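Local structure of aclacinomycin-N/aclacinomycin-A oxidase (Streptomyces galilaeus, 2IPI) at residues Lys243-Trp255 with Val333-Ala347. The protein catalyses the last two steps of aclacinomycin biosynthesis, oxidising the terminal sugar of aclacinomycin N with oxygen and a bicovalently attached FAD to give aclacinomycins A and Y. Residues are numbered along the deposited sequence; the frame is centred on the assembly and turned at random.
Sequences KAPTSTLRHIVTW and VEPAVQRSTEPWLRA
Thr-248, Arg-250, Ile-252 and Thr-254 each exchange two backbone hydrogen bonds with Glu-342, Ser-340, Gln-338 and Ala-336 respectively, the pattern of an antiparallel pair; the strand axes run at 165°. Arg-250 N to Ser-340 O is the shortest at 2.7 Å. Past the pairing, Trp-344 N donates to a water (2.9 Å).

With CG anti to the backbone N (chi1 -178°), the Trp-344 indole presents one face to Pro-245 CD, 3.4 Å from the five-membered centroid, and Ala-244 CB, 3.8 Å from the six-membered one: two CH-pi contacts. At the far end Pro-335 CB makes another over one face of Trp-255, 3.5 Å from the five-membered centroid; the indole NE1 is buried here without a partner, and Pro-335 CB presses tightly on Val-253 CG1 (3.3 Å). Midway, Arg-339 CG lies over one face of His-251, also CH-pi, 4.0 Å from the centroid and 18° off the normal; His-251 NE2 is hydrogen-bonded to Glu-317 OE2.

Within this chain, strand 336-342 edges the seven-stranded antiparallel sheet that carries Tyr-397, whose side chain is about 11 Å from Arg-250's; 248-256 pairs next with 302-310. Helix 316-327 packs on the Leu-249 and His-251 face, and Tyr-137 of helix 129-140 meets Trp-344.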
loop_
_atom_site.group_PDB
_atom_site.type_symbol
_atom_site.label_atom_id
_atom_site.label_comp_id
_atom_site.label_asym_id
_atom_site.label_seq_id
_atom_site.Cartn_x
_atom_site.Cartn_y
_atom_site.Cartn_z
ATOM N N LYS A 243 -2.106 15.515 -14.205
ATOM C CA LYS A 243 -1.368 16.686 -13.794
ATOM C C LYS A 243 -1.456 16.940 -12.296
ATOM O O LYS A 243 -2.528 16.797 -11.719
ATOM C CB LYS A 243 -1.898 17.941 -14.508
ATOM C CG LYS A 243 -0.797 18.634 -15.304
ATOM C CD LYS A 243 -0.568 17.883 -16.610
ATOM C CE LYS A 243 -1.232 18.624 -17.768
ATOM N NZ LYS A 243 -0.245 19.536 -18.422
ATOM N N ALA A 244 -0.339 17.326 -11.694
ATOM C CA ALA A 244 -0.309 17.624 -10.271
ATOM C C ALA A 244 -1.289 18.745 -9.934
ATOM O O ALA A 244 -1.565 19.592 -10.781
ATOM C CB ALA A 244 1.096 17.985 -9.797
ATOM N N PRO A 245 -1.829 18.732 -8.717
ATOM C CA PRO A 245 -2.690 19.818 -8.241
ATOM C C PRO A 245 -1.949 21.145 -8.230
ATOM O O PRO A 245 -0.727 21.171 -8.135
ATOM C CB PRO A 245 -3.016 19.428 -6.793
ATOM C CG PRO A 245 -2.936 17.934 -6.855
ATOM C CD PRO A 245 -1.705 17.674 -7.708
ATOM N N THR A 246 -2.713 22.222 -8.311
ATOM C CA THR A 246 -2.162 23.579 -8.244
ATOM C C THR A 246 -1.384 23.790 -6.954
ATOM O O THR A 246 -0.303 24.365 -6.882
ATOM C CB THR A 246 -3.291 24.626 -8.330
ATOM O OG1 THR A 246 -3.978 24.513 -9.568
ATOM C CG2 THR A 246 -2.662 26.018 -8.268
ATOM N N SER A 247 -1.982 23.280 -5.880
ATOM C CA SER A 247 -1.450 23.351 -4.531
ATOM C C SER A 247 -2.211 22.393 -3.618
ATOM O O SER A 247 -3.199 21.792 -4.056
ATOM C CB SER A 247 -1.570 24.783 -3.979
ATOM O OG SER A 247 -2.924 25.204 -4.089
ATOM N N THR A 248 -1.770 22.263 -2.384
ATOM C CA THR A 248 -2.422 21.418 -1.394
ATOM C C THR A 248 -2.935 22.258 -0.224
ATOM O O THR A 248 -2.132 22.781 0.558
ATOM C CB THR A 248 -1.467 20.343 -0.827
ATOM O OG1 THR A 248 -0.997 19.473 -1.864
ATOM C CG2 THR A 248 -2.175 19.459 0.198
ATOM N N LEU A 249 -4.248 22.356 -0.092
ATOM C CA LEU A 249 -4.878 22.981 1.074
ATOM C C LEU A 249 -5.133 21.922 2.154
ATOM O O LEU A 249 -5.777 20.913 1.880
ATOM C CB LEU A 249 -6.183 23.671 0.697
ATOM C CG LEU A 249 -7.135 24.048 1.834
ATOM C CD1 LEU A 249 -6.438 24.843 2.927
ATOM C CD2 LEU A 249 -8.324 24.843 1.300
ATOM N N ARG A 250 -4.638 22.162 3.365
ATOM C CA ARG A 250 -4.782 21.197 4.443
ATOM C C ARG A 250 -5.497 21.747 5.673
ATOM O O ARG A 250 -5.249 22.870 6.127
ATOM C CB ARG A 250 -3.390 20.696 4.865
ATOM C CG ARG A 250 -3.441 19.362 5.597
ATOM C CD ARG A 250 -2.044 18.955 6.057
ATOM N NE ARG A 250 -1.128 18.790 4.928
ATOM C CZ ARG A 250 -1.005 17.675 4.217
ATOM N NH1 ARG A 250 -1.727 16.594 4.485
ATOM N NH2 ARG A 250 -0.137 17.636 3.208
ATOM N N HIS A 251 -6.400 20.935 6.229
ATOM C CA HIS A 251 -6.964 21.167 7.548
ATOM C C HIS A 251 -6.628 19.958 8.432
ATOM O O HIS A 251 -6.971 18.830 8.076
ATOM C CB HIS A 251 -8.480 21.326 7.603
ATOM C CG HIS A 251 -9.071 22.439 6.805
ATOM N ND1 HIS A 251 -10.389 22.809 6.903
ATOM C CD2 HIS A 251 -8.521 23.261 5.887
ATOM C CE1 HIS A 251 -10.629 23.813 6.070
ATOM N NE2 HIS A 251 -9.500 24.111 5.444
ATOM N N ILE A 252 -5.969 20.195 9.554
ATOM C CA ILE A 252 -5.861 19.195 10.609
ATOM C C ILE A 252 -6.800 19.582 11.755
ATOM O O ILE A 252 -6.644 20.652 12.346
ATOM C CB ILE A 252 -4.419 19.021 11.112
ATOM C CG1 ILE A 252 -4.319 18.247 12.427
ATOM C CG2 ILE A 252 -3.705 20.361 11.210
ATOM C CD1 ILE A 252 -3.318 18.779 13.427
ATOM N N VAL A 253 -7.758 18.711 11.994
ATOM C CA VAL A 253 -8.805 18.794 12.992
ATOM C C VAL A 253 -8.489 17.834 14.136
ATOM O O VAL A 253 -8.318 16.632 13.906
ATOM C CB VAL A 253 -10.164 18.426 12.366
ATOM C CG1 VAL A 253 -11.328 18.722 13.301
ATOM C CG2 VAL A 253 -10.358 19.161 11.045
ATOM N N THR A 254 -8.397 18.317 15.372
ATOM C CA THR A 254 -8.038 17.453 16.491
ATOM C C THR A 254 -9.025 17.555 17.648
ATOM O O THR A 254 -9.488 18.650 17.995
ATOM C CB THR A 254 -6.636 17.796 17.032
ATOM O OG1 THR A 254 -5.661 16.913 16.464
ATOM C CG2 THR A 254 -6.607 17.584 18.539
ATOM N N TRP A 255 -9.348 16.412 18.245
ATOM C CA TRP A 255 -10.279 16.326 19.360
ATOM C C TRP A 255 -9.592 15.698 20.572
ATOM O O TRP A 255 -9.131 14.551 20.474
ATOM C CB TRP A 255 -11.500 15.510 18.991
ATOM C CG TRP A 255 -12.470 16.034 17.988
ATOM C CD1 TRP A 255 -13.563 16.812 18.221
ATOM C CD2 TRP A 255 -12.449 15.812 16.569
ATOM N NE1 TRP A 255 -14.224 17.098 17.049
ATOM C CE2 TRP A 255 -13.551 16.488 16.014
ATOM C CE3 TRP A 255 -11.599 15.106 15.711
ATOM C CZ2 TRP A 255 -13.832 16.488 14.656
ATOM C CZ3 TRP A 255 -11.888 15.111 14.358
ATOM C CH2 TRP A 255 -12.987 15.789 13.824
ATOM N N VAL A 333 -18.346 17.872 21.443
ATOM C CA VAL A 333 -17.109 18.638 21.623
ATOM C C VAL A 333 -16.687 19.347 20.344
ATOM O O VAL A 333 -16.898 18.867 19.230
ATOM C CB VAL A 333 -15.955 17.762 22.143
ATOM C CG1 VAL A 333 -16.463 16.383 22.532
ATOM C CG2 VAL A 333 -14.848 17.682 21.105
ATOM N N GLU A 334 -16.075 20.524 20.517
ATOM C CA GLU A 334 -15.660 21.298 19.354
ATOM C C GLU A 334 -14.151 21.224 19.114
ATOM O O GLU A 334 -13.352 21.482 20.009
ATOM C CB GLU A 334 -16.095 22.758 19.491
ATOM C CG GLU A 334 -15.278 23.697 18.623
ATOM C CD GLU A 334 -15.973 24.151 17.350
ATOM O OE1 GLU A 334 -15.743 25.308 16.942
ATOM O OE2 GLU A 334 -16.744 23.339 16.790
ATOM N N PRO A 335 -13.791 20.829 17.895
ATOM C CA PRO A 335 -12.398 20.540 17.581
ATOM C C PRO A 335 -11.559 21.790 17.336
ATOM O O PRO A 335 -12.116 22.867 17.131
ATOM C CB PRO A 335 -12.508 19.759 16.259
ATOM C CG PRO A 335 -13.734 20.324 15.622
ATOM C CD PRO A 335 -14.691 20.619 16.750
ATOM N N ALA A 336 -10.244 21.579 17.339
ATOM C CA ALA A 336 -9.291 22.554 16.837
ATOM C C ALA A 336 -9.104 22.355 15.331
ATOM O O ALA A 336 -9.284 21.264 14.781
ATOM C CB ALA A 336 -7.965 22.472 17.568
ATOM N N VAL A 337 -8.749 23.447 14.662
ATOM C CA VAL A 337 -8.550 23.390 13.218
ATOM C C VAL A 337 -7.284 24.131 12.824
ATOM O O VAL A 337 -7.162 25.324 13.095
ATOM C CB VAL A 337 -9.724 23.996 12.424
ATOM C CG1 VAL A 337 -9.557 23.638 10.947
ATOM C CG2 VAL A 337 -11.061 23.530 12.963
ATOM N N GLN A 338 -6.346 23.441 12.193
ATOM C CA GLN A 338 -5.170 24.096 11.631
ATOM C C GLN A 338 -5.236 24.015 10.111
ATOM O O GLN A 338 -5.433 22.950 9.540
ATOM C CB GLN A 338 -3.883 23.496 12.206
ATOM C CG GLN A 338 -3.749 23.877 13.677
ATOM C CD GLN A 338 -3.268 22.768 14.591
ATOM O OE1 GLN A 338 -2.101 22.716 14.988
ATOM N NE2 GLN A 338 -4.152 21.851 14.954
ATOM N N ARG A 339 -5.100 25.184 9.489
ATOM C CA ARG A 339 -5.219 25.300 8.042
ATOM C C ARG A 339 -3.905 25.768 7.427
ATOM O O ARG A 339 -3.101 26.471 8.036
ATOM C CB ARG A 339 -6.344 26.253 7.652
ATOM C CG ARG A 339 -7.678 25.982 8.354
ATOM C CD ARG A 339 -8.566 27.206 8.178
ATOM N NE ARG A 339 -9.982 26.875 8.237
ATOM C CZ ARG A 339 -10.721 27.003 9.330
ATOM N NH1 ARG A 339 -10.167 27.451 10.449
ATOM N NH2 ARG A 339 -12.009 26.681 9.289
ATOM N N SER A 340 -3.669 25.354 6.185
ATOM C CA SER A 340 -2.450 25.774 5.498
ATOM C C SER A 340 -2.549 25.458 4.009
ATOM O O SER A 340 -3.162 24.454 3.637
ATOM C CB SER A 340 -1.213 25.118 6.110
ATOM O OG SER A 340 -1.425 23.738 6.358
ATOM N N THR A 341 -1.949 26.328 3.200
ATOM C CA THR A 341 -1.879 26.062 1.763
ATOM C C THR A 341 -0.405 26.075 1.338
ATOM O O THR A 341 0.285 27.086 1.488
ATOM C CB THR A 341 -2.668 27.044 0.896
ATOM O OG1 THR A 341 -2.276 26.890 -0.482
ATOM C CG2 THR A 341 -2.329 28.483 1.258
ATOM N N GLU A 342 0.034 24.925 0.832
ATOM C CA GLU A 342 1.419 24.730 0.461
ATOM C C GLU A 342 1.568 24.234 -0.972
ATOM O O GLU A 342 0.629 23.719 -1.555
ATOM C CB GLU A 342 2.044 23.742 1.466
ATOM C CG GLU A 342 2.403 24.418 2.779
ATOM C CD GLU A 342 3.834 24.894 2.895
ATOM O OE1 GLU A 342 4.349 25.687 2.082
ATOM O OE2 GLU A 342 4.508 24.493 3.872
ATOM N N PRO A 343 2.746 24.400 -1.547
ATOM C CA PRO A 343 2.957 23.883 -2.903
ATOM C C PRO A 343 2.804 22.365 -2.909
ATOM O O PRO A 343 3.228 21.679 -1.970
ATOM C CB PRO A 343 4.386 24.300 -3.234
ATOM C CG PRO A 343 4.711 25.390 -2.263
ATOM C CD PRO A 343 3.937 25.070 -1.015
ATOM N N TRP A 344 2.180 21.865 -3.977
ATOM C CA TRP A 344 1.926 20.430 -4.060
ATOM C C TRP A 344 3.168 19.576 -3.829
ATOM O O TRP A 344 3.102 18.602 -3.059
ATOM C CB TRP A 344 1.283 20.066 -5.417
ATOM C CG TRP A 344 1.000 18.585 -5.438
ATOM C CD1 TRP A 344 -0.038 17.906 -4.875
ATOM C CD2 TRP A 344 1.824 17.601 -6.085
ATOM N NE1 TRP A 344 0.082 16.565 -5.130
ATOM C CE2 TRP A 344 1.219 16.348 -5.869
ATOM C CE3 TRP A 344 3.010 17.695 -6.815
ATOM C CZ2 TRP A 344 1.782 15.174 -6.378
ATOM C CZ3 TRP A 344 3.567 16.534 -7.316
ATOM C CH2 TRP A 344 2.946 15.304 -7.087
ATOM N N LEU A 345 4.306 19.856 -4.449
ATOM C CA LEU A 345 5.447 18.962 -4.236
ATOM C C LEU A 345 5.977 19.056 -2.807
ATOM O O LEU A 345 6.268 18.065 -2.148
ATOM C CB LEU A 345 6.594 19.219 -5.225
ATOM C CG LEU A 345 7.735 18.187 -5.038
ATOM C CD1 LEU A 345 7.267 16.829 -5.544
ATOM C CD2 LEU A 345 9.014 18.612 -5.728
ATOM N N ARG A 346 6.091 20.284 -2.310
ATOM C CA ARG A 346 6.585 20.488 -0.948
ATOM C C ARG A 346 5.736 19.715 0.047
ATOM O O ARG A 346 6.258 18.994 0.902
ATOM C CB ARG A 346 6.579 21.986 -0.625
ATOM C CG ARG A 346 6.666 22.309 0.858
ATOM C CD ARG A 346 7.352 23.620 1.165
ATOM N NE ARG A 346 8.522 23.455 2.021
ATOM C CZ ARG A 346 9.133 24.394 2.719
ATOM N NH1 ARG A 346 8.731 25.662 2.722
ATOM N NH2 ARG A 346 10.200 24.093 3.455
ATOM N N ALA A 347 4.422 19.866 -0.067
ATOM C CA ALA A 347 3.510 19.199 0.860
ATOM C C ALA A 347 3.654 17.679 0.759
ATOM O O ALA A 347 3.672 16.970 1.763
ATOM C CB ALA A 347 2.085 19.658 0.581
HETATM O O HOH W 1 1.958 24.107 -5.855
HETATM O O HOH W 2 -6.404 20.839 15.268
#